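Bd3460 (PDB 5CEC) binds the predatory endopeptidase Bd3459 as an ankyrin-repeat immunity protein and so probably shields the predator from its own enzyme during prey invasion. Local coordinates at residues B[155-160]-B[186-191]; B[164-169]-B[190-195]; B[175-180]-B[210-215]; B[99-104]-B[132-137]; B[111-116]-B[143-148]. All blocks are in the same frame, centred on the assembly; numbering follows the deposited sequence.

Contact 1 (B[155-160]-B[186-191])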
# COMPACT_ATOMS: atom_id res chain seq x y z
N SER B 155 20.16 27.26 0.04
CA SER B 155 19.70 28.06 -1.10
C SER B 155 18.67 27.33 -1.94
O SER B 155 18.01 27.97 -2.77
CB SER B 155 20.87 28.51 -1.98
OG SER B 155 21.43 27.43 -2.68
N LEU B 156 18.51 26.02 -1.78
CA LEU B 156 17.54 25.31 -2.60
C LEU B 156 16.12 25.80 -2.42
O LEU B 156 15.27 25.60 -3.29
CB LEU B 156 17.63 23.83 -2.37
CG LEU B 156 18.92 23.18 -2.86
CD1 LEU B 156 18.99 21.75 -2.42
CD2 LEU B 156 19.05 23.26 -4.35
N ILE B 157 15.84 26.48 -1.31
CA ILE B 157 14.53 27.08 -1.10
C ILE B 157 14.07 27.92 -2.27
O ILE B 157 12.86 27.90 -2.60
CB ILE B 157 14.49 27.84 0.25
CG1 ILE B 157 13.09 28.35 0.57
CG2 ILE B 157 15.46 29.01 0.28
CD1 ILE B 157 12.04 27.29 0.74
N ASN B 158 14.99 28.64 -2.91
CA ASN B 158 14.66 29.51 -4.03
C ASN B 158 15.23 29.09 -5.37
O ASN B 158 15.21 29.88 -6.32
CB ASN B 158 15.03 30.96 -3.71
CG ASN B 158 14.19 31.52 -2.61
OD1 ASN B 158 12.96 31.47 -2.68
ND2 ASN B 158 14.83 32.05 -1.58
N LYS B 159 15.66 27.84 -5.49
CA LYS B 159 16.15 27.35 -6.77
C LYS B 159 14.98 27.03 -7.67
O LYS B 159 14.14 26.20 -7.35
CB LYS B 159 17.07 26.13 -6.61
CG LYS B 159 17.57 25.63 -7.95
CD LYS B 159 18.63 24.54 -7.87
CE LYS B 159 18.96 23.96 -9.23
NZ LYS B 159 20.29 23.31 -9.27
N ALA B 160 14.94 27.68 -8.82
CA ALA B 160 13.80 27.54 -9.72
C ALA B 160 13.98 26.37 -10.64
O ALA B 160 15.10 25.98 -10.99
CB ALA B 160 13.57 28.81 -10.52
N LYS B 186 11.50 28.93 5.87
CA LYS B 186 12.78 28.47 5.31
C LYS B 186 13.41 29.42 4.34
O LYS B 186 14.43 29.08 3.74
CB LYS B 186 12.58 27.11 4.64
CG LYS B 186 12.11 26.02 5.58
CD LYS B 186 12.96 25.89 6.83
CE LYS B 186 12.55 24.72 7.69
NZ LYS B 186 13.40 24.65 8.90
N GLY B 187 12.87 30.62 4.19
CA GLY B 187 13.53 31.64 3.38
C GLY B 187 12.98 31.89 2.00
O GLY B 187 13.62 32.60 1.22
N ALA B 188 11.77 31.44 1.72
CA ALA B 188 11.21 31.68 0.39
C ALA B 188 11.10 33.16 0.06
O ALA B 188 10.61 33.96 0.85
CB ALA B 188 9.85 31.00 0.22
N ASP B 189 11.53 33.48 -1.15
CA ASP B 189 11.44 34.83 -1.72
C ASP B 189 10.02 34.95 -2.25
O ASP B 189 9.57 34.05 -2.93
CB ASP B 189 12.51 34.97 -2.82
CG ASP B 189 12.61 36.37 -3.44
OD1 ASP B 189 11.65 37.19 -3.39
OD2 ASP B 189 13.69 36.64 -4.05
N LEU B 190 9.34 36.05 -1.95
CA LEU B 190 7.94 36.29 -2.37
C LEU B 190 7.78 36.97 -3.71
O LEU B 190 6.69 36.90 -4.31
CB LEU B 190 7.25 37.16 -1.32
CG LEU B 190 7.16 36.53 0.06
CD1 LEU B 190 6.73 37.55 1.11
CD2 LEU B 190 6.24 35.31 0.06
N LYS B 191 8.85 37.59 -4.22
CA LYS B 191 8.75 38.46 -5.40
C LYS B 191 9.18 37.80 -6.71
O LYS B 191 9.20 38.46 -7.75
CB LYS B 191 9.57 39.74 -5.21
CG LYS B 191 8.95 40.68 -4.16
CD LYS B 191 9.54 42.08 -4.19
CE LYS B 191 9.13 42.92 -5.41
NZ LYS B 191 7.73 43.42 -5.33
O HOH W 1 10.36 31.17 -3.61
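The Schellman motif that closes helix 177-185 in this ankyrin stack leads directly into a loop that packs against Ile157 and bonds to Asn158, which follow the preceding outer helix, 143-152. Gly187, with positive phi, is the C-prime residue of that motif, and the chain beyond it runs past the end of the 3-10 turn 155-157. Asn158 uses both ends of its amide on this backbone. Asn158 ND2 donates to Gly187 O at 3.1 Å, with the acceptor near the amide plane and an angle of 157° at the hydrogen. Asn158 OD1 accepts from Asp189 N at 2.9 Å in a nearly straight bond of 172°. Gripping two points of the chain fixes the rotation of the amide, which stands almost perpendicular to the Asp189 carboxylate. That carboxylate serves its own chain: Asp189 OD1 takes the backbone N of Lys191 at 2.9 Å in an Asx turn. Beside the polar grip lies the apolar part. With CG1 anti to the backbone N (chi1 -174°), Ile157 lays this carbon against Lys186 O at 3.5 Å and brings it to 4.2 Å from Ala188 CB. The Ile157 and Lys186 side chains cross at about a right angle, Ile157 CD1 lying 3.9 Å from Lys186 CB. Leu150 and Leu183 extend this packing into the two outer helices. Where the loop meets solvent, a water ties the segments together, donating to Asn158 OD1 at 2.8 Å and to Asp189 O at 3.1 Å, so this amide oxygen receives two donors.

Contact 2 (B[164-169]-B[190-195])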
# COMPACT_ATOMS: atom_id res chain seq x y z
N GLY B 164 10.89 28.39 -14.31
CA GLY B 164 11.11 29.53 -13.45
C GLY B 164 10.35 29.52 -12.15
O GLY B 164 10.19 30.57 -11.55
N GLU B 165 9.88 28.34 -11.73
CA GLU B 165 9.06 28.25 -10.53
C GLU B 165 9.82 27.57 -9.41
O GLU B 165 10.57 26.62 -9.64
CB GLU B 165 7.77 27.46 -10.84
CG GLU B 165 6.87 28.24 -11.78
CD GLU B 165 5.48 27.66 -11.96
OE1 GLU B 165 5.21 26.54 -11.47
OE2 GLU B 165 4.66 28.34 -12.61
N THR B 166 9.61 28.07 -8.20
CA THR B 166 10.08 27.46 -6.96
C THR B 166 8.93 26.74 -6.27
O THR B 166 7.78 26.73 -6.72
CB THR B 166 10.62 28.56 -6.05
OG1 THR B 166 9.55 29.47 -5.79
CG2 THR B 166 11.77 29.30 -6.72
N ALA B 167 9.26 26.11 -5.15
CA ALA B 167 8.25 25.40 -4.33
C ALA B 167 7.07 26.26 -3.95
O ALA B 167 5.95 25.77 -3.86
CB ALA B 167 8.89 24.82 -3.09
N LEU B 168 7.33 27.55 -3.72
CA LEU B 168 6.23 28.47 -3.40
C LEU B 168 5.13 28.44 -4.45
O LEU B 168 3.96 28.55 -4.10
CB LEU B 168 6.77 29.89 -3.20
CG LEU B 168 5.77 30.87 -2.57
CD1 LEU B 168 5.53 30.54 -1.10
CD2 LEU B 168 6.30 32.28 -2.65
N PHE B 169 5.50 28.31 -5.71
CA PHE B 169 4.52 28.25 -6.81
C PHE B 169 3.72 26.96 -6.76
O PHE B 169 2.50 26.95 -6.98
CB PHE B 169 5.25 28.34 -8.16
CG PHE B 169 5.75 29.70 -8.50
CD1 PHE B 169 6.85 30.27 -7.85
CD2 PHE B 169 5.14 30.43 -9.49
CE1 PHE B 169 7.29 31.52 -8.20
CE2 PHE B 169 5.57 31.69 -9.84
CZ PHE B 169 6.66 32.23 -9.21
N LEU B 190 9.34 36.05 -1.95
CA LEU B 190 7.94 36.29 -2.37
C LEU B 190 7.78 36.97 -3.71
O LEU B 190 6.69 36.90 -4.31
CB LEU B 190 7.25 37.16 -1.32
CG LEU B 190 7.16 36.53 0.06
CD1 LEU B 190 6.73 37.55 1.11
CD2 LEU B 190 6.24 35.31 0.06
N LYS B 191 8.85 37.59 -4.22
CA LYS B 191 8.75 38.46 -5.40
C LYS B 191 9.18 37.80 -6.71
O LYS B 191 9.20 38.46 -7.75
CB LYS B 191 9.57 39.74 -5.21
CG LYS B 191 8.95 40.68 -4.16
CD LYS B 191 9.54 42.08 -4.19
CE LYS B 191 9.13 42.92 -5.41
NZ LYS B 191 7.73 43.42 -5.33
N LEU B 192 9.50 36.52 -6.69
CA LEU B 192 9.98 35.88 -7.91
C LEU B 192 8.87 35.79 -8.94
O LEU B 192 7.70 35.61 -8.59
CB LEU B 192 10.54 34.49 -7.62
CG LEU B 192 11.73 34.46 -6.66
CD1 LEU B 192 12.14 33.05 -6.32
CD2 LEU B 192 12.91 35.19 -7.29
N LYS B 193 9.25 35.87 -10.20
CA LYS B 193 8.33 35.62 -11.29
C LYS B 193 8.84 34.45 -12.12
O LYS B 193 10.05 34.29 -12.32
CB LYS B 193 8.26 36.87 -12.16
CG LYS B 193 7.50 38.01 -11.51
CD LYS B 193 7.42 39.23 -12.40
CE LYS B 193 6.50 40.26 -11.76
NZ LYS B 193 6.39 41.48 -12.60
N ASN B 194 7.91 33.62 -12.59
CA ASN B 194 8.24 32.52 -13.48
C ASN B 194 8.47 33.03 -14.89
O ASN B 194 8.44 34.24 -15.16
CB ASN B 194 7.18 31.40 -13.39
CG ASN B 194 5.85 31.79 -13.99
OD1 ASN B 194 5.73 32.79 -14.69
ND2 ASN B 194 4.83 31.00 -13.70
N LYS B 195 8.74 32.09 -15.81
CA LYS B 195 9.07 32.46 -17.18
C LYS B 195 7.88 33.02 -17.99
O LYS B 195 8.08 33.63 -19.05
CB LYS B 195 9.79 31.30 -17.90
CG LYS B 195 11.23 31.15 -17.44
CD LYS B 195 11.96 29.92 -17.95
CE LYS B 195 13.39 29.90 -17.41
NZ LYS B 195 14.14 28.70 -17.90
O HOH W 2 11.70 32.66 -10.60
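Gly164 and Asn194 mark the tight end of this contact, their CA atoms only 4.1 Å apart as the turn before helix 167-174 passes the loop after helix 177-185, both in one predicted ankyrin repeat. Asn194 CA directs its hydrogen at Gly164 O, a CA-H...O contact of 3.4 Å. The Asn194 amide stands alongside the Glu165 chain, pointing the same way, and its ND2 donates to Glu165 OE2 at 2.9 Å (153° at the hydrogen). The anti lone pair of OE2 is used, and the carboxylate and amide are nearly coplanar, 8° apart. CG of Asn194, lying between its backbone N and carbonyl carbon (chi1 69°), puts the amide there; its OD1 is held in turn by Gln198 N. Phe169 closes the packed zone. The ring edge at Phe169 CZ meets Leu192 O at 3.6 Å, near the ring plane, while Glu165 CA lies over one face, offset toward its rim. The Leu192 side chain crosses Thr166 at about a right angle, CD1 to CG2 3.8 Å. Toward the other end the segments diverge: Leu168 CD2 and Leu190 CD2 approach no closer than 4.1 Å. On the solvent side Lys193 turns away, and a water spans the backbones, donating to Gly164 O at 2.7 Å and to Lys193 O at 2.9 Å. Glu165 OE1 forms a salt bridge with Arg173, so the buried carboxylate is matched at both oxygens; cation and amide together would be expected to favour its ionised form.

Contact 3 (B[175-180]-B[210-215])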
# COMPACT_ATOMS: atom_id res chain seq x y z
N GLY B 175 -1.29 23.50 -2.53
CA GLY B 175 -1.03 23.33 -1.12
C GLY B 175 -1.88 24.22 -0.25
O GLY B 175 -2.93 24.74 -0.67
N THR B 176 -1.44 24.34 0.99
CA THR B 176 -2.19 25.01 2.03
C THR B 176 -1.48 26.24 2.55
O THR B 176 -0.29 26.43 2.31
CB THR B 176 -2.33 24.09 3.24
OG1 THR B 176 -1.04 23.83 3.78
CG2 THR B 176 -3.03 22.77 2.89
N PRO B 177 -2.21 27.08 3.32
CA PRO B 177 -1.56 28.21 3.96
C PRO B 177 -0.42 27.78 4.89
O PRO B 177 0.62 28.45 4.94
CB PRO B 177 -2.70 28.87 4.71
CG PRO B 177 -3.86 28.66 3.80
CD PRO B 177 -3.68 27.23 3.36
N ALA B 178 -0.56 26.64 5.54
CA ALA B 178 0.51 26.13 6.40
C ALA B 178 1.76 25.75 5.59
O ALA B 178 2.87 25.95 6.05
CB ALA B 178 0.04 24.95 7.20
N ASP B 179 1.57 25.22 4.39
CA ASP B 179 2.69 24.90 3.50
C ASP B 179 3.42 26.19 3.10
O ASP B 179 4.66 26.22 3.05
CB ASP B 179 2.25 24.25 2.20
CG ASP B 179 1.72 22.85 2.33
OD1 ASP B 179 2.12 22.09 3.25
OD2 ASP B 179 0.90 22.50 1.43
N ILE B 180 2.65 27.24 2.79
CA ILE B 180 3.24 28.54 2.47
C ILE B 180 4.09 29.03 3.65
O ILE B 180 5.22 29.47 3.48
CB ILE B 180 2.14 29.58 2.09
CG1 ILE B 180 1.39 29.18 0.81
CG2 ILE B 180 2.71 30.99 1.99
CD1 ILE B 180 2.16 29.29 -0.47
N GLN B 210 -8.31 29.40 -3.32
CA GLN B 210 -8.72 30.58 -2.58
C GLN B 210 -7.86 30.77 -1.34
O GLN B 210 -7.45 31.89 -1.04
CB GLN B 210 -10.20 30.47 -2.15
CG GLN B 210 -11.22 30.75 -3.23
CD GLN B 210 -11.38 32.22 -3.60
OE1 GLN B 210 -11.74 32.52 -4.73
NE2 GLN B 210 -11.16 33.14 -2.64
N ASP B 211 -7.58 29.69 -0.61
CA ASP B 211 -6.89 29.85 0.66
C ASP B 211 -5.43 30.30 0.51
O ASP B 211 -4.98 31.15 1.26
CB ASP B 211 -6.94 28.57 1.49
CG ASP B 211 -8.34 28.21 1.92
OD1 ASP B 211 -9.15 29.11 2.14
OD2 ASP B 211 -8.62 26.99 2.03
N THR B 212 -4.69 29.74 -0.45
CA THR B 212 -3.33 30.20 -0.65
C THR B 212 -3.28 31.58 -1.31
O THR B 212 -2.38 32.37 -1.00
CB THR B 212 -2.48 29.24 -1.50
OG1 THR B 212 -3.12 29.08 -2.76
CG2 THR B 212 -2.25 27.89 -0.79
N ALA B 213 -4.25 31.91 -2.17
CA ALA B 213 -4.25 33.22 -2.81
C ALA B 213 -4.46 34.28 -1.73
O ALA B 213 -3.75 35.29 -1.70
CB ALA B 213 -5.32 33.33 -3.90
N LYS B 214 -5.45 34.06 -0.86
CA LYS B 214 -5.71 35.00 0.23
C LYS B 214 -4.46 35.19 1.08
O LYS B 214 -4.06 36.31 1.39
CB LYS B 214 -6.84 34.46 1.13
CG LYS B 214 -8.21 34.59 0.53
CD LYS B 214 -9.30 33.96 1.39
CE LYS B 214 -10.59 33.75 0.58
NZ LYS B 214 -11.83 33.48 1.37
N ALA B 215 -3.83 34.07 1.43
CA ALA B 215 -2.63 34.10 2.27
C ALA B 215 -1.48 34.83 1.60
O ALA B 215 -0.87 35.71 2.20
CB ALA B 215 -2.20 32.71 2.67
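Gly175 O accepts a hydrogen bond from Asn209 ND2, and a methyl of the next outer helix, Thr212 CG2, packs against it at 3.2 Å. Asn209 works in both directions, since its OD1 takes the backbone N of Thr212, and it thereby couples the start of helix 210-218 to the turn before helix 177-185. Thr212 divides its two branches accordingly. OG1, set between the backbone N and the carbonyl carbon (chi1 58°), hydrogen-bonds to Ala172 O, whereas Thr212 CG2 faces the neighbouring segment and also reaches Ile180 CG1 at 4.2 Å. The remaining contact is carried by the Pro177 ring. Pro177 CG rests on the helix backbone at Asp211 O, 3.7 Å away, and on Asp211 CB at 3.9 Å; one turn further along that helix, Ala215 CB lies 4.4 Å from Pro177 CB. The proline is the first residue of a helix whose N-terminal end is closed by a capping box: Asp179 N donates to Thr176 OG1 at 3.0 Å, and Thr176 N returns a bond to Asp179 OD2, also 3.0 Å, from above the carboxylate plane. Thr176 and Asp179 also pack on Gly348 of the Bd3459 chain. In the ankyrin stack the contact joins the last two outer helices, 177-185 and 210-218, while helix 167-174 backs Ile180 and helix 200-206 backs Thr212.

Contact 4 (B[99-104]-B[132-137])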
# COMPACT_ATOMS: atom_id res chain seq x y z
N ALA B 99 19.05 7.57 -7.54
CA ALA B 99 18.30 6.81 -6.55
C ALA B 99 17.50 7.69 -5.59
O ALA B 99 16.36 7.37 -5.27
CB ALA B 99 19.19 5.87 -5.74
N LEU B 100 18.10 8.81 -5.16
CA LEU B 100 17.39 9.70 -4.25
C LEU B 100 16.17 10.30 -4.93
O LEU B 100 15.10 10.43 -4.30
CB LEU B 100 18.34 10.79 -3.73
CG LEU B 100 17.69 11.83 -2.81
CD1 LEU B 100 16.98 11.21 -1.60
CD2 LEU B 100 18.75 12.82 -2.34
N ALA B 101 16.30 10.69 -6.19
CA ALA B 101 15.12 11.13 -6.94
C ALA B 101 14.07 10.06 -7.06
O ALA B 101 12.89 10.37 -6.86
CB ALA B 101 15.50 11.65 -8.30
N PHE B 102 14.45 8.83 -7.32
CA PHE B 102 13.48 7.72 -7.33
C PHE B 102 12.75 7.60 -6.00
O PHE B 102 11.53 7.41 -5.98
CB PHE B 102 14.14 6.40 -7.69
CG PHE B 102 14.28 6.17 -9.15
CD1 PHE B 102 13.19 5.74 -9.86
CD2 PHE B 102 15.48 6.40 -9.84
CE1 PHE B 102 13.26 5.54 -11.22
CE2 PHE B 102 15.54 6.15 -11.21
CZ PHE B 102 14.43 5.72 -11.89
N ALA B 103 13.48 7.72 -4.90
CA ALA B 103 12.87 7.57 -3.58
C ALA B 103 11.86 8.68 -3.34
O ALA B 103 10.71 8.42 -2.97
CB ALA B 103 13.93 7.58 -2.50
N VAL B 104 12.28 9.93 -3.51
CA VAL B 104 11.38 11.06 -3.25
C VAL B 104 10.15 10.98 -4.13
O VAL B 104 9.01 11.11 -3.65
CB VAL B 104 12.14 12.39 -3.40
CG1 VAL B 104 11.19 13.57 -3.48
CG2 VAL B 104 13.11 12.52 -2.22
N ASP B 132 11.39 20.02 -12.07
CA ASP B 132 11.26 20.28 -10.65
C ASP B 132 12.53 19.84 -9.91
O ASP B 132 13.13 18.80 -10.23
CB ASP B 132 10.09 19.52 -10.05
CG ASP B 132 8.73 20.15 -10.30
OD1 ASP B 132 8.66 21.29 -10.79
OD2 ASP B 132 7.75 19.45 -9.93
N THR B 133 12.93 20.68 -8.97
CA THR B 133 14.00 20.27 -8.07
C THR B 133 13.51 19.19 -7.12
O THR B 133 12.32 19.09 -6.83
CB THR B 133 14.56 21.43 -7.24
OG1 THR B 133 13.53 21.92 -6.37
CG2 THR B 133 15.08 22.55 -8.13
N LEU B 134 14.44 18.39 -6.62
CA LEU B 134 14.13 17.44 -5.54
C LEU B 134 13.44 18.14 -4.37
O LEU B 134 12.46 17.62 -3.80
CB LEU B 134 15.40 16.75 -5.04
CG LEU B 134 15.19 15.57 -4.12
CD1 LEU B 134 14.78 14.34 -4.94
CD2 LEU B 134 16.45 15.26 -3.33
N PHE B 135 13.97 19.30 -3.99
CA PHE B 135 13.38 20.07 -2.89
C PHE B 135 11.91 20.37 -3.15
O PHE B 135 11.08 20.20 -2.25
CB PHE B 135 14.12 21.39 -2.62
CG PHE B 135 13.43 22.19 -1.57
CD1 PHE B 135 13.45 21.78 -0.26
CD2 PHE B 135 12.67 23.30 -1.92
CE1 PHE B 135 12.72 22.46 0.71
CE2 PHE B 135 11.92 23.96 -0.98
CZ PHE B 135 11.96 23.56 0.35
N MET B 136 11.59 20.83 -4.35
CA MET B 136 10.20 21.13 -4.67
C MET B 136 9.27 19.95 -4.49
O MET B 136 8.18 20.08 -3.95
CB MET B 136 10.07 21.66 -6.11
CG MET B 136 10.59 23.05 -6.24
SD MET B 136 10.72 23.59 -7.96
CE MET B 136 9.00 23.78 -8.41
N ARG B 137 9.69 18.80 -4.95
CA ARG B 137 8.89 17.62 -4.87
C ARG B 137 8.67 17.22 -3.41
O ARG B 137 7.55 16.88 -2.99
CB ARG B 137 9.49 16.48 -5.71
CG ARG B 137 8.63 15.23 -5.79
CD ARG B 137 7.23 15.45 -6.34
NE ARG B 137 7.27 16.23 -7.59
CZ ARG B 137 7.51 15.74 -8.81
NH1 ARG B 137 7.61 14.44 -9.01
NH2 ARG B 137 7.65 16.56 -9.84
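Leu134 and Val104 carry most of this buried contact between two successive inner helices of the ankyrin stack, with Arg137 as the third member. Leu134 sends CD1 to Val104 and Ala101 and CD2 to Leu100. Leu134 CD1 settles against Val104, 3.6 Å from CB and 3.7 Å from CG2, and lies 3.8 Å from Ala101 CA, where a small side chain lets it approach the helix backbone. Leu134 CD2 meets Leu100 CD2 at 3.5 Å, closer than usual for two methyls, the leucine side chains crossing at about a right angle. One turn on, Val104 CG1, anti to its own backbone N (chi1 166°), reaches the aliphatic part of Arg137 at CG, 3.8 Å away. The arginine chain bends back over its own segment, where Arg137 NH2 makes a salt bridge to Asp132 OD2 at 2.9 Å, with the oxygen in the guanidinium plane but the donor tilted from the carboxylate plane. Asp132 OD1 is taken by Asn161 ND2, while Arg137 also packs on Gln400 of the Bd3459 chain. Helices 99-105 and 134-141 sit side by side, with Ala112 of helix 109-117 backing Leu100 and Val104, and Ile149 of helix 143-152 backing Leu134.

Contact 5 (B[111-116]-B[143-148])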
# COMPACT_ATOMS: atom_id res chain seq x y z
N VAL B 111 13.51 5.93 2.77
CA VAL B 111 14.66 5.69 1.93
C VAL B 111 15.36 7.01 1.62
O VAL B 111 16.61 7.10 1.66
CB VAL B 111 14.27 4.94 0.64
CG1 VAL B 111 15.44 4.93 -0.33
CG2 VAL B 111 13.83 3.51 0.94
N ALA B 112 14.59 8.03 1.31
CA ALA B 112 15.18 9.33 0.98
C ALA B 112 16.03 9.80 2.17
O ALA B 112 17.17 10.27 1.97
CB ALA B 112 14.10 10.36 0.67
N GLU B 113 15.50 9.70 3.39
CA GLU B 113 16.27 10.10 4.57
C GLU B 113 17.55 9.33 4.70
O GLU B 113 18.59 9.92 5.02
CB GLU B 113 15.45 10.01 5.86
CG GLU B 113 14.34 11.04 5.93
CD GLU B 113 14.90 12.44 6.02
OE1 GLU B 113 15.48 12.78 7.06
OE2 GLU B 113 14.82 13.15 5.01
N GLU B 114 17.49 8.02 4.47
CA GLU B 114 18.66 7.16 4.53
C GLU B 114 19.69 7.62 3.52
O GLU B 114 20.87 7.69 3.84
CB GLU B 114 18.26 5.70 4.27
CG GLU B 114 19.38 4.69 4.45
CD GLU B 114 19.80 4.44 5.90
OE1 GLU B 114 19.04 4.78 6.83
OE2 GLU B 114 20.90 3.90 6.08
N LEU B 115 19.27 7.89 2.29
CA LEU B 115 20.18 8.30 1.22
C LEU B 115 20.82 9.64 1.50
O LEU B 115 22.05 9.82 1.32
CB LEU B 115 19.49 8.28 -0.14
CG LEU B 115 19.19 6.89 -0.68
CD1 LEU B 115 18.25 7.01 -1.86
CD2 LEU B 115 20.43 6.13 -1.11
N ILE B 116 20.04 10.58 2.01
CA ILE B 116 20.60 11.90 2.36
C ILE B 116 21.66 11.79 3.50
O ILE B 116 22.72 12.38 3.39
CB ILE B 116 19.46 12.89 2.74
CG1 ILE B 116 18.59 13.17 1.51
CG2 ILE B 116 20.01 14.21 3.29
CD1 ILE B 116 17.28 13.87 1.81
N LYS B 143 7.51 17.08 4.83
CA LYS B 143 8.21 18.17 5.46
C LYS B 143 9.57 17.78 6.02
O LYS B 143 10.52 18.54 5.90
CB LYS B 143 7.31 18.76 6.58
CG LYS B 143 7.88 19.93 7.35
CD LYS B 143 7.06 20.23 8.62
CE LYS B 143 6.09 21.39 8.46
NZ LYS B 143 5.87 22.04 9.79
N LYS B 144 9.66 16.60 6.62
CA LYS B 144 10.91 16.15 7.22
C LYS B 144 11.99 16.06 6.15
O LYS B 144 13.10 16.53 6.37
CB LYS B 144 10.71 14.80 7.91
CG LYS B 144 11.97 14.21 8.54
CD LYS B 144 11.65 12.94 9.31
CE LYS B 144 12.91 12.33 9.90
NZ LYS B 144 12.63 11.07 10.65
N THR B 145 11.68 15.46 5.00
CA THR B 145 12.68 15.35 3.94
C THR B 145 12.98 16.69 3.29
O THR B 145 14.12 16.99 2.98
CB THR B 145 12.31 14.25 2.93
OG1 THR B 145 12.43 12.98 3.57
CG2 THR B 145 13.24 14.25 1.73
N ALA B 146 11.97 17.54 3.14
CA ALA B 146 12.23 18.88 2.64
C ALA B 146 13.26 19.60 3.55
O ALA B 146 14.18 20.26 3.07
CB ALA B 146 10.92 19.67 2.54
N GLU B 147 13.07 19.49 4.86
CA GLU B 147 14.01 20.06 5.86
C GLU B 147 15.40 19.42 5.74
O GLU B 147 16.39 20.13 5.79
CB GLU B 147 13.45 19.93 7.29
CG GLU B 147 12.25 20.80 7.53
CD GLU B 147 11.67 20.75 8.91
OE1 GLU B 147 11.71 19.70 9.57
OE2 GLU B 147 11.12 21.80 9.33
N SER B 148 15.47 18.10 5.58
CA SER B 148 16.75 17.45 5.40
C SER B 148 17.50 17.94 4.18
O SER B 148 18.73 18.07 4.21
CB SER B 148 16.59 15.93 5.37
OG SER B 148 16.11 15.44 6.63
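The Glu113 carboxylate is the flat group of this contact, and two hydroxyls of the next outer helix in the ankyrin stack meet its oxygens, one at each. Ser148 OG donates to OE1 of Glu113 at 2.8 Å through the syn lone pair, on the side of the other oxygen, and for that reason also lies only 3.1 Å from OE2. Thr145 OG1 donates to OE2 of Glu113, likewise at 2.8 Å, but on the anti side and 32° out of the carboxylate plane. With both oxygens engaged, the group is restrained from turning about its last bond. The two hydroxyls come from residues three apart, hence from neighbouring positions on one face of helix 143-152. Glu113 reaches them by bending at chi2 (-66°), and its chain slides past that of Thr145 in the opposite direction. The extended chain of Lys144 passes on the exposed side, where Lys144 CE lies 3.9 Å from Glu113 OE1; the ammonium is not in contact with the carboxylate, so any electrostatic help would probably be modest. Segments 111-116 and 143-148 of the two helices run nearly parallel, 16° apart, with axes 10.1 Å from each other, and side chains bridge the space between them. Toward the interior the polar pairs give way to hydrocarbon: Ala112 CB touches Thr145 CG2 at 4.1 Å, and Ile116 CD1 reaches that same methyl at 4.1 Å and Ser148 CB at 4.2 Å.

Contacts 4 and 5, their segments alternating, precede contacts 1, 2 and 3 along the chain. Contact 4 sits about 1 Å from the chain centre and joins inner helices 99-105 and 134-141; contact 5, about 10 Å from it centre to centre, joins outer helices. Contacts 1 and 2, centres about 8 Å apart, share Leu190 and Lys191. Contact 3, centred about 23 Å from contact 4, joins the last outer helices. Phe135 of contact 4 touches contacts 1 and 2, Met136 touches contact 2, and Leu168 of contact 2 packs on Ile180 of contact 3, so packing is continuous along the stack. Bd3459 packs on contact 4 at the inner helices and on contact 3 at the start of helix 177-185.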